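Side-chain contacts in lipoprotein (Colwellia psychrerythraea, PDB 3O0Y), which is a putative bacterial lipoprotein of unknown function, in a family probably related to the metallopeptidases of clan MA: residues A314-S317 and G318-E322; V339-N342 and E343-R346; R422-K425 and A426-K429; K433-T436 and Y437-N441. All blocks are in the same frame, centred on the assembly; numbering follows the deposited sequence.

Interaction 1: residues A314-S317 and G318-E322; sequences ARIS and GVMNE
With chi1 at -63°, Ile-316 puts its CG2 branch anti to the backbone N, while Met-320, whose CG stands anti to the carbonyl carbon (chi1 -70°), carries its sulfur to that methyl from one helical turn further on. The two chains meet at a slant, Met-320 SD lying 4.1 Å from Ile-316 CG2, and the bend of the methionine at chi3 turns its CE away from the isoleucine. Nearer the helix, Met-320 CG rests 3.4 Å from Ile-316 O, the carbonyl that also accepts the backbone N of Met-320 at 2.9 Å. Val-319 behaves alike one residue earlier: its CG2 branch touches Arg-315 O at 3.4 Å, beside the bond from Val-319 N to the same oxygen. Ser-317 O receives Asn-321 N at 2.8 Å, and Ala-314 O receives Gly-318 N, so that four successive i to i+4 bonds run through the segment as in a regular alpha helix. Arg-315 folds over this turn with Ile-316 CG1 3.5 Å above one face of its guanidinium, toward the rim. Its NH2 makes salt bridges to Glu-312, one turn back, and to Glu-501, which should hold the flat group down on the isoleucine. Further along, Asn-321 OD1 accepts from Arg-337. The turn belongs to helix 302-326 and leans on helix 491-515, Ile-316 on Glu-501, Ser-317 on Leu-502, Met-320 on Leu-498 and Leu-502; Met-320 also touches Val-334 and Met-338 of the following helix 334-342.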
loop_
_atom_site.group_PDB
_atom_site.type_symbol
_atom_site.label_atom_id
_atom_site.label_comp_id
_atom_site.label_asym_id
_atom_site.label_seq_id
_atom_site.Cartn_x
_atom_site.Cartn_y
_atom_site.Cartn_z
ATOM N N ALA A 314 -10.710 19.806 -12.735
ATOM C CA ALA A 314 -11.240 21.128 -13.017
ATOM C C ALA A 314 -11.862 21.666 -11.754
ATOM O O ALA A 314 -11.676 22.853 -11.396
ATOM C CB ALA A 314 -12.262 21.101 -14.148
ATOM N N ARG A 315 -12.606 20.814 -11.041
ATOM C CA ARG A 315 -13.379 21.286 -9.881
ATOM C C ARG A 315 -12.435 21.743 -8.758
ATOM O O ARG A 315 -12.540 22.839 -8.232
ATOM C CB ARG A 315 -14.265 20.180 -9.353
ATOM C CG ARG A 315 -15.080 20.575 -8.118
ATOM C CD ARG A 315 -15.849 19.418 -7.520
ATOM N NE ARG A 315 -14.990 18.369 -6.928
ATOM C CZ ARG A 315 -14.356 18.411 -5.765
ATOM N NH1 ARG A 315 -14.458 19.442 -4.931
ATOM N NH2 ARG A 315 -13.689 17.331 -5.396
ATOM N N ILE A 316 -11.476 20.881 -8.455
ATOM C CA ILE A 316 -10.575 21.122 -7.290
ATOM C C ILE A 316 -9.659 22.321 -7.582
ATOM O O ILE A 316 -9.426 23.190 -6.710
ATOM C CB ILE A 316 -9.770 19.878 -6.948
ATOM C CG1 ILE A 316 -10.683 18.716 -6.513
ATOM C CG2 ILE A 316 -8.773 20.176 -5.754
ATOM C CD1 ILE A 316 -9.917 17.369 -6.574
ATOM N N SER A 317 -9.126 22.372 -8.794
ATOM C CA SER A 317 -8.313 23.506 -9.264
ATOM C C SER A 317 -9.052 24.812 -9.084
ATOM O O SER A 317 -8.498 25.858 -8.589
ATOM C CB SER A 317 -7.973 23.329 -10.769
ATOM O OG SER A 317 -6.947 22.398 -10.723
ATOM N N GLY A 318 -10.322 24.797 -9.486
ATOM C CA GLY A 318 -11.161 25.989 -9.368
ATOM C C GLY A 318 -11.372 26.455 -7.950
ATOM O O GLY A 318 -11.289 27.645 -7.646
ATOM N N VAL A 319 -11.503 25.499 -7.048
ATOM C CA VAL A 319 -11.583 25.817 -5.631
ATOM C C VAL A 319 -10.275 26.433 -5.126
ATOM O O VAL A 319 -10.272 27.434 -4.395
ATOM C CB VAL A 319 -11.982 24.559 -4.760
ATOM C CG1 VAL A 319 -11.907 24.907 -3.288
ATOM C CG2 VAL A 319 -13.395 24.069 -5.160
ATOM N N MET A 320 -9.183 25.755 -5.364
ATOM C CA MET A 320 -7.858 26.248 -4.974
ATOM C C MET A 320 -7.608 27.654 -5.527
ATOM O O MET A 320 -7.081 28.487 -4.835
ATOM C CB MET A 320 -6.779 25.281 -5.494
ATOM C CG MET A 320 -6.763 23.937 -4.781
ATOM S SD MET A 320 -5.567 22.687 -5.499
ATOM C CE MET A 320 -4.024 23.407 -4.785
ATOM N N ASN A 321 -7.959 27.913 -6.803
ATOM C CA ASN A 321 -7.837 29.294 -7.346
ATOM C C ASN A 321 -8.511 30.341 -6.477
ATOM O O ASN A 321 -7.963 31.436 -6.223
ATOM C CB ASN A 321 -8.293 29.319 -8.797
ATOM C CG ASN A 321 -8.212 30.697 -9.396
ATOM O OD1 ASN A 321 -7.119 31.237 -9.604
ATOM N ND2 ASN A 321 -9.381 31.231 -9.805
ATOM N N GLU A 322 -9.720 30.065 -5.990
ATOM C CA GLU A 322 -10.407 31.026 -5.170
ATOM C C GLU A 322 -9.706 31.353 -3.846
ATOM O O GLU A 322 -9.606 32.508 -3.413
ATOM C CB GLU A 322 -11.817 30.573 -4.804
ATOM C CG GLU A 322 -12.742 30.440 -5.962
ATOM C CD GLU A 322 -13.031 31.681 -6.728
ATOM O OE1 GLU A 322 -12.866 32.803 -6.216
ATOM O OE2 GLU A 322 -13.518 31.512 -7.871
#

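Interaction 2: residues V339-N342 and E343-R346; sequences VALN and EEPR
Glu-344 OE1, lying against the Leu-341 methyl CD2, is gripped by two nitrogens of Arg-346. The guanidinium presents its side, NE and NH2 both reaching the one oxygen: NE to OE1 is 2.8 Å, nearly along the C-O axis, and NH2 meets OE1 on its syn lone pair. OE1 lies in the guanidinium plane, which should hold that group in its rotation; the carboxylate is held by OE1 here and by OE2, which is hydrogen-bonded to the hydroxyl of Tyr-329. Arg-346 adds a cation-pi contact with Phe-492. Leu-341 crosses the glutamate at a slant and serves as an apolar rest for the ion pair, its CD2 being 3.9 Å from Glu-344 OE1 and 4.1 Å from Arg-346 NH2. In the backbone, the chain leaves helix 334-342 through i to i+3 bonds, Glu-343 N to Ala-340 O and Glu-344 N to Leu-341 O, the tightened winding of a 3-10 turn; the second measures 3.0 Å from N to O. Glu-343 takes a different course from its neighbour: with CG anti to the carbonyl carbon (chi1 -46°), it sets CG 3.3 Å from Val-339 O, and the bend at chi2 (-89°) then sets the direction of the carboxylate. A water bridges the turn, donating to Asn-342 O at 3.1 Å and, weakly, to Glu-343 OE1.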
loop_
_atom_site.group_PDB
_atom_site.type_symbol
_atom_site.label_atom_id
_atom_site.label_comp_id
_atom_site.label_asym_id
_atom_site.label_seq_id
_atom_site.Cartn_x
_atom_site.Cartn_y
_atom_site.Cartn_z
ATOM N N VAL A 339 3.971 26.015 -6.591
ATOM C CA VAL A 339 5.455 26.017 -6.697
ATOM C C VAL A 339 6.084 27.234 -6.066
ATOM O O VAL A 339 7.053 27.116 -5.329
ATOM C CB VAL A 339 5.856 25.891 -8.166
ATOM C CG1 VAL A 339 7.321 26.221 -8.302
ATOM C CG2 VAL A 339 5.488 24.502 -8.700
ATOM N N ALA A 340 5.497 28.414 -6.302
ATOM C CA ALA A 340 5.959 29.654 -5.730
ATOM C C ALA A 340 5.862 29.613 -4.195
ATOM O O ALA A 340 6.810 29.997 -3.512
ATOM C CB ALA A 340 5.097 30.889 -6.246
ATOM N N LEU A 341 4.774 29.086 -3.663
ATOM C CA LEU A 341 4.643 29.042 -2.238
ATOM C C LEU A 341 5.720 28.126 -1.661
ATOM O O LEU A 341 6.198 28.366 -0.595
ATOM C CB LEU A 341 3.259 28.547 -1.817
ATOM C CG LEU A 341 2.079 29.506 -2.053
ATOM C CD1 LEU A 341 0.719 28.782 -1.939
ATOM C CD2 LEU A 341 2.133 30.737 -1.165
ATOM N N ASN A 342 6.021 27.013 -2.324
ATOM C CA ASN A 342 6.991 26.060 -1.799
ATOM C C ASN A 342 8.393 26.709 -1.704
ATOM O O ASN A 342 9.243 26.182 -0.991
ATOM C CB ASN A 342 6.981 24.885 -2.722
ATOM C CG ASN A 342 7.377 23.545 -2.088
ATOM O OD1 ASN A 342 8.282 23.454 -1.236
ATOM N ND2 ASN A 342 6.810 22.480 -2.663
ATOM N N GLU A 343 8.624 27.874 -2.319
ATOM C CA GLU A 343 9.901 28.561 -2.235
ATOM C C GLU A 343 9.992 29.522 -1.084
ATOM O O GLU A 343 11.101 29.960 -0.723
ATOM C CB GLU A 343 10.221 29.297 -3.525
ATOM C CG GLU A 343 9.986 28.487 -4.777
ATOM C CD GLU A 343 11.141 27.674 -5.228
ATOM O OE1 GLU A 343 12.084 27.524 -4.385
ATOM O OE2 GLU A 343 11.082 27.194 -6.429
ATOM N N GLU A 344 8.872 29.812 -0.397
ATOM C CA GLU A 344 8.931 30.837 0.598
ATOM C C GLU A 344 9.416 30.364 1.938
ATOM O O GLU A 344 9.057 29.273 2.384
ATOM C CB GLU A 344 7.535 31.477 0.785
ATOM C CG GLU A 344 7.021 32.116 -0.515
ATOM C CD GLU A 344 5.608 32.713 -0.407
ATOM O OE1 GLU A 344 4.998 32.626 0.707
ATOM O OE2 GLU A 344 5.126 33.235 -1.481
ATOM N N PRO A 345 10.248 31.185 2.613
ATOM C CA PRO A 345 10.818 30.684 3.814
ATOM C C PRO A 345 9.832 30.308 4.931
ATOM O O PRO A 345 10.137 29.446 5.762
ATOM C CB PRO A 345 11.774 31.807 4.282
ATOM C CG PRO A 345 11.516 32.932 3.446
ATOM C CD PRO A 345 10.798 32.494 2.230
ATOM N N ARG A 346 8.678 30.976 5.014
ATOM C CA ARG A 346 7.733 30.662 6.019
ATOM C C ARG A 346 7.218 29.215 5.891
ATOM O O ARG A 346 6.633 28.748 6.829
ATOM C CB ARG A 346 6.534 31.622 5.975
ATOM C CG ARG A 346 5.778 31.571 4.700
ATOM C CD ARG A 346 4.685 32.667 4.662
ATOM N NE ARG A 346 4.123 32.828 3.334
ATOM C CZ ARG A 346 2.920 33.348 3.066
ATOM N NH1 ARG A 346 2.088 33.792 4.041
ATOM N NH2 ARG A 346 2.574 33.442 1.818
HETATM O O HOH W 1 11.810 24.960 -2.242
#

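Interaction 3: residues R422-K425 and A426-K429; sequences RDMK and ANPK
Asp-423 meets Ala-426 first through its CB, 4.0 Å from the alanine CB. One atom further, CG lies 3.8 Å from Ala-426 N, a plain packing distance. The carboxylate is placed by a chi1 of -177°, which holds CG opposite the backbone N and beside the carbonyl carbon, over the turn that follows. There OD1 accepts Lys-425 N at 2.9 Å; the donor comes from above the carboxylate plane, 64° out of it. The other oxygen, OD2, lies 4.1 Å from the Ala-426 methyl. Asp-423 O takes Ala-426 N at 3.0 Å, so main chain and side chain both close on the same turn. A lone alanine methyl in place of the aspartate would probably leave Lys-425 N without this acceptor and the start of the turn less firmly set. The next carbonyl, Met-424 O, accepts Asn-427 N and also a water, 2.7 Å away, that donates in turn to Asn-427 O. Pro-428 follows, with CD 3.7 Å from Lys-425 O. The bent chain of Met-424 is buried against Tyr-349 and against Arg-356 and Leu-359 of helix 353-373. An aspartate accepting the amide two residues on is an Asx turn, here leading into a short 3-10 turn in the connection between strand 416-419 and helix 432-439.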
loop_
_atom_site.group_PDB
_atom_site.type_symbol
_atom_site.label_atom_id
_atom_site.label_comp_id
_atom_site.label_asym_id
_atom_site.label_seq_id
_atom_site.Cartn_x
_atom_site.Cartn_y
_atom_site.Cartn_z
ATOM N N ARG A 422 14.466 13.313 4.004
ATOM C CA ARG A 422 15.650 13.571 3.158
ATOM C C ARG A 422 15.789 15.029 2.732
ATOM O O ARG A 422 16.900 15.617 2.834
ATOM C CB ARG A 422 15.618 12.738 1.895
ATOM C CG ARG A 422 16.863 12.851 0.979
ATOM C CD ARG A 422 16.731 12.059 -0.349
ATOM N NE ARG A 422 16.082 12.845 -1.408
ATOM C CZ ARG A 422 14.815 12.709 -1.851
ATOM N NH1 ARG A 422 13.980 11.756 -1.414
ATOM N NH2 ARG A 422 14.389 13.532 -2.802
ATOM N N ASP A 423 14.683 15.616 2.248
ATOM C CA ASP A 423 14.737 16.942 1.623
ATOM C C ASP A 423 13.639 17.845 2.211
ATOM O O ASP A 423 12.439 17.547 2.050
ATOM C CB ASP A 423 14.434 16.749 0.153
ATOM C CG ASP A 423 14.527 18.067 -0.648
ATOM O OD1 ASP A 423 14.868 19.143 -0.037
ATOM O OD2 ASP A 423 14.220 18.008 -1.877
ATOM N N MET A 424 14.050 18.938 2.847
ATOM C CA MET A 424 13.070 19.818 3.479
ATOM C C MET A 424 12.184 20.481 2.389
ATOM O O MET A 424 11.023 20.811 2.626
ATOM C CB MET A 424 13.710 20.802 4.477
ATOM C CG MET A 424 14.175 20.188 5.881
ATOM S SD MET A 424 12.977 19.224 6.806
ATOM C CE MET A 424 13.183 17.554 5.994
ATOM N N LYS A 425 12.727 20.661 1.183
ATOM C CA LYS A 425 11.944 21.293 0.115
ATOM C C LYS A 425 10.772 20.408 -0.312
ATOM O O LYS A 425 9.761 20.908 -0.822
ATOM C CB LYS A 425 12.811 21.666 -1.099
ATOM C CG LYS A 425 14.194 22.261 -0.789
ATOM C CD LYS A 425 14.128 23.642 -0.143
ATOM C CE LYS A 425 15.330 24.593 -0.512
ATOM N NZ LYS A 425 16.035 24.187 -1.775
ATOM N N ALA A 426 10.885 19.109 -0.053
ATOM C CA ALA A 426 9.859 18.117 -0.329
ATOM C C ALA A 426 8.821 17.999 0.816
ATOM O O ALA A 426 7.918 17.212 0.748
ATOM C CB ALA A 426 10.538 16.740 -0.602
ATOM N N ASN A 427 9.041 18.745 1.888
ATOM C CA ASN A 427 8.182 18.781 3.085
ATOM C C ASN A 427 7.698 20.162 3.422
ATOM O O ASN A 427 7.883 20.623 4.551
ATOM C CB ASN A 427 8.951 18.235 4.286
ATOM C CG ASN A 427 9.188 16.703 4.209
ATOM O OD1 ASN A 427 10.299 16.232 3.846
ATOM N ND2 ASN A 427 8.191 15.962 4.535
ATOM N N PRO A 428 7.125 20.856 2.435
ATOM C CA PRO A 428 6.647 22.194 2.748
ATOM C C PRO A 428 5.675 22.135 3.919
ATOM O O PRO A 428 4.841 21.234 4.058
ATOM C CB PRO A 428 5.907 22.618 1.480
ATOM C CG PRO A 428 5.476 21.352 0.801
ATOM C CD PRO A 428 6.653 20.386 1.116
ATOM N N LYS A 429 5.728 23.145 4.766
ATOM C CA LYS A 429 4.896 23.109 5.935
ATOM C C LYS A 429 3.411 22.952 5.656
ATOM O O LYS A 429 2.692 22.376 6.501
ATOM C CB LYS A 429 5.098 24.309 6.815
ATOM C CG LYS A 429 6.586 24.423 7.338
ATOM C CD LYS A 429 6.675 25.485 8.415
ATOM C CE LYS A 429 8.122 25.665 8.915
ATOM N NZ LYS A 429 8.198 26.615 10.061
HETATM O O HOH W 2 10.083 22.232 4.727
#

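Interaction 4: residues K433-T436 and Y437-N441; sequences KTLT and YHEAN
Four consecutive i to i+4 bonds run through helix 432-439, the first from Tyr-437 N to Lys-433 O (2.8 Å), the last, from Ala-440 N to Thr-436 O, closing its end. Ala-440 is the first residue to leave helical angles, and a water beyond it donates to Thr-436 O and to Asn-441 O, 2.6 Å away. With CG anti to the carbonyl carbon, beside the backbone N (chi1 -53°), the Tyr-437 ring is laid back over the turn, Lys-433 O lying 3.2 Å above one face, off-centre. Alongside it, pointing the same way, runs the extended Lys-433, its CD 3.6 Å from Tyr-437 OH; the ammonium goes on to a salt bridge with Asp-490. The His-Glu pair at the end of this helix is consistent with a variant of the clan MA zinc-binding motif, though the next histidine, His-444, lies two residues further on than in HExxH and beyond the helix end. Replacing Tyr-437 by an alanine would probably strip the lysine chain of its flank and open a gap toward Met-486, Tyr-487 and Val-370. Leu-435 crosses Glu-439 at a slant, CD1 to OE2 3.8 Å, and both side chains touch Tyr-417 of strand 416-419.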
loop_
_atom_site.group_PDB
_atom_site.type_symbol
_atom_site.label_atom_id
_atom_site.label_comp_id
_atom_site.label_asym_id
_atom_site.label_seq_id
_atom_site.Cartn_x
_atom_site.Cartn_y
_atom_site.Cartn_z
ATOM N N LYS A 433 0.005 18.662 7.448
ATOM C CA LYS A 433 -1.218 18.269 8.138
ATOM C C LYS A 433 -1.945 17.218 7.317
ATOM O O LYS A 433 -2.264 16.122 7.829
ATOM C CB LYS A 433 -2.143 19.479 8.388
ATOM C CG LYS A 433 -1.843 20.271 9.607
ATOM C CD LYS A 433 -2.939 21.400 9.752
ATOM C CE LYS A 433 -2.748 22.267 10.921
ATOM N NZ LYS A 433 -3.672 23.438 10.951
ATOM N N THR A 434 -2.150 17.466 6.005
ATOM C CA THR A 434 -2.973 16.531 5.248
ATOM C C THR A 434 -2.324 15.156 5.180
ATOM O O THR A 434 -2.992 14.114 5.271
ATOM C CB THR A 434 -3.404 17.086 3.886
ATOM O OG1 THR A 434 -4.621 16.396 3.505
ATOM C CG2 THR A 434 -2.272 16.985 2.827
ATOM N N LEU A 435 -0.993 15.145 5.043
ATOM C CA LEU A 435 -0.242 13.866 5.003
ATOM C C LEU A 435 -0.432 13.136 6.318
ATOM O O LEU A 435 -0.626 11.912 6.357
ATOM C CB LEU A 435 1.198 14.110 4.717
ATOM C CG LEU A 435 2.078 12.867 4.661
ATOM C CD1 LEU A 435 1.581 12.002 3.438
ATOM C CD2 LEU A 435 3.547 13.271 4.531
ATOM N N THR A 436 -0.394 13.899 7.403
ATOM C CA THR A 436 -0.465 13.329 8.725
ATOM C C THR A 436 -1.873 12.762 9.035
ATOM O O THR A 436 -2.025 11.673 9.681
ATOM C CB THR A 436 -0.013 14.342 9.765
ATOM O OG1 THR A 436 1.364 14.703 9.533
ATOM C CG2 THR A 436 -0.267 13.863 11.179
ATOM N N TYR A 437 -2.905 13.450 8.534
ATOM C CA TYR A 437 -4.240 12.903 8.638
ATOM C C TYR A 437 -4.457 11.692 7.818
ATOM O O TYR A 437 -5.147 10.734 8.240
ATOM C CB TYR A 437 -5.292 13.989 8.383
ATOM C CG TYR A 437 -5.157 15.249 9.220
ATOM C CD1 TYR A 437 -4.733 15.234 10.553
ATOM C CD2 TYR A 437 -5.407 16.501 8.665
ATOM C CE1 TYR A 437 -4.577 16.357 11.256
ATOM C CE2 TYR A 437 -5.307 17.618 9.397
ATOM C CZ TYR A 437 -4.874 17.576 10.683
ATOM O OH TYR A 437 -4.676 18.764 11.409
ATOM N N HIS A 438 -3.870 11.666 6.619
ATOM C CA HIS A 438 -3.951 10.556 5.731
ATOM C C HIS A 438 -3.292 9.297 6.277
ATOM O O HIS A 438 -3.918 8.211 6.256
ATOM C CB HIS A 438 -3.235 10.955 4.478
ATOM C CG HIS A 438 -3.251 9.919 3.401
ATOM N ND1 HIS A 438 -2.385 8.872 3.341
ATOM C CD2 HIS A 438 -4.146 9.706 2.395
ATOM C CE1 HIS A 438 -2.569 8.187 2.233
ATOM N NE2 HIS A 438 -3.699 8.604 1.682
ATOM N N GLU A 439 -2.104 9.457 6.862
ATOM C CA GLU A 439 -1.306 8.298 7.286
ATOM C C GLU A 439 -1.724 7.773 8.629
ATOM O O GLU A 439 -1.668 6.551 8.915
ATOM C CB GLU A 439 0.174 8.602 7.240
ATOM C CG GLU A 439 0.796 8.954 5.848
ATOM C CD GLU A 439 0.723 7.902 4.806
ATOM O OE1 GLU A 439 0.247 6.810 5.061
ATOM O OE2 GLU A 439 1.162 8.233 3.685
ATOM N N ALA A 440 -2.037 8.685 9.514
ATOM C CA ALA A 440 -2.333 8.336 10.897
ATOM C C ALA A 440 -3.812 8.419 11.180
ATOM O O ALA A 440 -4.524 7.485 10.770
ATOM C CB ALA A 440 -1.434 9.092 11.863
ATOM N N ASN A 441 -4.295 9.388 11.954
ATOM C CA ASN A 441 -5.656 9.551 12.303
ATOM C C ASN A 441 -6.275 10.819 11.668
ATOM O O ASN A 441 -5.643 11.875 11.692
ATOM C CB ASN A 441 -5.767 9.719 13.801
ATOM C CG ASN A 441 -5.238 8.462 14.553
ATOM O OD1 ASN A 441 -5.242 7.330 13.979
ATOM N ND2 ASN A 441 -4.866 8.642 15.792
HETATM O O HOH W 3 -3.095 12.177 12.348
#

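In the fold
From the N terminus, interaction 1 comes first, within helix 302-326; interaction 2 follows where the chain leaves the next helix, 334-342. After helix 353-373 and the three-stranded sheet come interaction 3, in the connection from strand 416-419, and interaction 4, in helix 432-439. Each closes only a turn of continuous chain, so the four stand in series, and none nests in or crosses another. Interactions 2 and 3 nevertheless meet in space: Asn-342 packs on Pro-428, and Arg-346 O lies 3.6 Å from Lys-429 CD. Helix 353-373 joins 3 to 4 by packing against both, while helix 491-515 lies against interaction 1, whose centre is about 22 Å from that of interaction 4, and, through Phe-492, meets interaction 2.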